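Local coordinates for single-stranded DNA-binding protein WHY3, chloroplastic (Arabidopsis thaliana, PDB 4KOQ) that binds single-stranded DNA in chloroplasts and nucleus, keeps the plastid genome stable by preventing illegitimate recombination, and represses transcription of the kinesin gene KP1, at residues 93-97 / 98-102. Numbering follows the deposited sequence.
Sequences PFKGK and GDEGK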
ATOM      1  N   PRO A  93      27.573  17.356  -4.010  1.00 30.91           N
ATOM      2  CA  PRO A  93      27.843  16.722  -2.710  1.00 38.91           C
ATOM      3  C   PRO A  93      28.545  17.652  -1.724  1.00 53.69           C
ATOM      4  O   PRO A  93      28.625  17.340  -0.538  1.00 52.45           O
ATOM      5  CB  PRO A  93      28.792  15.579  -3.049  1.00 42.04           C
ATOM      6  CG  PRO A  93      28.907  15.535  -4.503  1.00 43.80           C
ATOM      7  CD  PRO A  93      28.403  16.791  -5.080  1.00 35.57           C
ATOM      8  N   PHE A  94      29.062  18.773  -2.214  1.00 52.21           N
ATOM      9  CA  PHE A  94      29.779  19.703  -1.356  1.00 54.86           C
ATOM     10  C   PHE A  94      29.098  21.054  -1.404  1.00 56.05           C
ATOM     11  O   PHE A  94      29.755  22.079  -1.237  1.00 62.54           O
ATOM     12  CB  PHE A  94      31.245  19.840  -1.792  1.00 48.34           C
ATOM     13  CG  PHE A  94      31.982  18.539  -1.901  1.00 49.95           C
ATOM     14  CD1 PHE A  94      32.366  17.842  -0.766  1.00 57.89           C
ATOM     15  CD2 PHE A  94      32.308  18.017  -3.141  1.00 49.00           C
ATOM     16  CE1 PHE A  94      33.052  16.635  -0.871  1.00 61.58           C
ATOM     17  CE2 PHE A  94      32.988  16.812  -3.261  1.00 51.79           C
ATOM     18  CZ  PHE A  94      33.366  16.122  -2.125  1.00 61.50           C
ATOM     19  N   LYS A  95      27.787  21.072  -1.639  1.00 54.52           N
ATOM     20  CA  LYS A  95      27.058  22.336  -1.571  1.00 59.71           C
ATOM     21  C   LYS A  95      27.265  22.913  -0.188  1.00 64.53           C
ATOM     22  O   LYS A  95      27.236  22.180   0.804  1.00 60.38           O
ATOM     23  CB  LYS A  95      25.566  22.166  -1.858  1.00 60.62           C
ATOM     24  CG  LYS A  95      25.193  22.482  -3.294  1.00 61.72           C
ATOM     25  CD  LYS A  95      24.824  23.937  -3.484  1.00 68.02           C
ATOM     26  CE  LYS A  95      23.444  24.266  -2.916  1.00 73.72           C
ATOM     27  NZ  LYS A  95      22.332  23.621  -3.675  1.00 74.49           N
ATOM     28  N   GLY A  96      27.494  24.223  -0.135  1.00 72.97           N
ATOM     29  CA  GLY A  96      27.856  24.891   1.099  1.00 71.35           C
ATOM     30  C   GLY A  96      29.361  24.909   1.230  1.00 72.45           C
ATOM     31  O   GLY A  96      29.993  25.945   1.045  1.00 78.32           O
ATOM     32  N   LYS A  97      29.925  23.740   1.520  1.00 76.99           N
ATOM     33  CA  LYS A  97      31.364  23.580   1.710  1.00 76.47           C
ATOM     34  C   LYS A  97      32.233  24.157   0.594  1.00 76.15           C
ATOM     35  O   LYS A  97      31.814  24.250  -0.560  1.00 71.94           O
ATOM     36  CB  LYS A  97      31.740  22.094   1.729  1.00 70.60           C
ATOM     37  CG  LYS A  97      31.297  21.341   2.983  1.00 76.55           C
ATOM     38  CD  LYS A  97      30.021  20.543   2.758  1.00 77.06           C
ATOM     39  CE  LYS A  97      29.782  19.532   3.875  1.00 81.88           C
ATOM     40  NZ  LYS A  97      28.739  18.531   3.499  1.00 77.37           N
ATOM     41  N   GLY A  98      33.456  24.538   0.952  1.00 78.69           N
ATOM     42  CA  GLY A  98      34.373  25.161   0.017  1.00 67.16           C
ATOM     43  C   GLY A  98      34.687  24.388  -1.248  1.00 67.97           C
ATOM     44  O   GLY A  98      35.366  24.896  -2.138  1.00 63.48           O
ATOM     45  N   ASP A  99      34.200  23.154  -1.333  1.00 66.25           N
ATOM     46  CA  ASP A  99      34.363  22.374  -2.552  1.00 60.82           C
ATOM     47  C   ASP A  99      33.118  22.460  -3.439  1.00 55.50           C
ATOM     48  O   ASP A  99      33.021  21.772  -4.452  1.00 47.83           O
ATOM     49  CB  ASP A  99      34.695  20.926  -2.205  1.00 56.23           C
ATOM     50  CG  ASP A  99      35.914  20.815  -1.301  1.00 71.03           C
ATOM     51  OD1 ASP A  99      35.744  20.878  -0.058  1.00 74.10           O
ATOM     52  OD2 ASP A  99      37.039  20.678  -1.837  1.00 62.09           O
ATOM     53  N   GLU A 100      32.174  23.317  -3.068  1.00 57.00           N
ATOM     54  CA  GLU A 100      30.977  23.501  -3.877  1.00 52.45           C
ATOM     55  C   GLU A 100      31.342  23.768  -5.330  1.00 57.53           C
ATOM     56  O   GLU A 100      32.305  24.480  -5.621  1.00 50.68           O
ATOM     57  CB  GLU A 100      30.108  24.636  -3.335  1.00 54.97           C
ATOM     58  CG  GLU A 100      29.072  25.114  -4.331  1.00 52.17           C
ATOM     59  CD  GLU A 100      28.041  26.039  -3.726  1.00 54.91           C
ATOM     60  OE1 GLU A 100      27.286  26.667  -4.501  1.00 64.96           O
ATOM     61  OE2 GLU A 100      27.964  26.123  -2.483  1.00 61.02           O
ATOM     62  N   GLY A 101      30.571  23.178  -6.237  1.00 45.60           N
ATOM     63  CA  GLY A 101      30.718  23.419  -7.655  1.00 41.77           C
ATOM     64  C   GLY A 101      31.792  22.613  -8.345  1.00 37.91           C
ATOM     65  O   GLY A 101      31.920  22.679  -9.565  1.00 52.45           O
ATOM     66  N   LYS A 102      32.572  21.846  -7.594  1.00 37.06           N
ATOM     67  CA  LYS A 102      33.681  21.119  -8.199  1.00 37.41           C
ATOM     68  C   LYS A 102      33.293  19.704  -8.657  1.00 44.13           C
ATOM     69  O   LYS A 102      33.921  19.148  -9.560  1.00 43.24           O
ATOM     70  CB  LYS A 102      34.848  21.046  -7.237  1.00 48.34           C
ATOM     71  CG  LYS A 102      35.517  22.405  -7.016  1.00 44.75           C
ATOM     72  CD  LYS A 102      36.627  22.288  -6.011  1.00 47.80           C
ATOM     73  CE  LYS A 102      37.168  23.666  -5.607  1.00 47.62           C
ATOM     74  NZ  LYS A 102      38.266  23.508  -4.622  1.00 55.65           N
TER
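Glu100 reaches back across the loop and accepts a hydrogen bond from the backbone of Gly96. Its CG is anti to the backbone N (chi1 164°), and the chain beyond CG is extended, which carries the carboxylate to the other limb. Gly96 N lies 3.1 Å from Glu100 OE2 and approaches from above the carboxylate plane. The other oxygen, Glu100 OE1, lies 3.8 Å from Lys95 CD. Lys95 touches the carboxylate through this carbon, the two chains passing at a slant. The lysine chain bends at three torsions, and Lys95 NZ stays 5.9 Å from Glu100 OE1. This is proximity of opposite charges, not a salt bridge.

The second pair is Phe94 and Asp99, which meet through carbon atoms. Asp99 CB sits 3.6 Å from Phe94 CG, oblique to the ring. The ring and carboxylate planes are 54° apart. Pro93 CB lies above one face of the ring, toward its rim, and the Phe94 side chain also touches Val103.

The backbone folds through two successive beta turns. The type I turn from Lys97 to Glu100 is closed by Glu100 N bonding to Lys97 O at 2.7 Å. The type II turn from Asp99 to Lys102 follows, with Gly101 at positive phi. Asp92 grips the loop base, accepting bonds from Phe94 N and Gly101 N.

This loop joins strands 87-91 and 103-111 of the Whirly domain, at its surface. Lys95 may weakly favour the charged carboxylate of Glu100, but Asp92 would oppose it, and any shift is probably small. Glu100 is tied to the loop at both its backbone N and, through Gly96, its carboxylate.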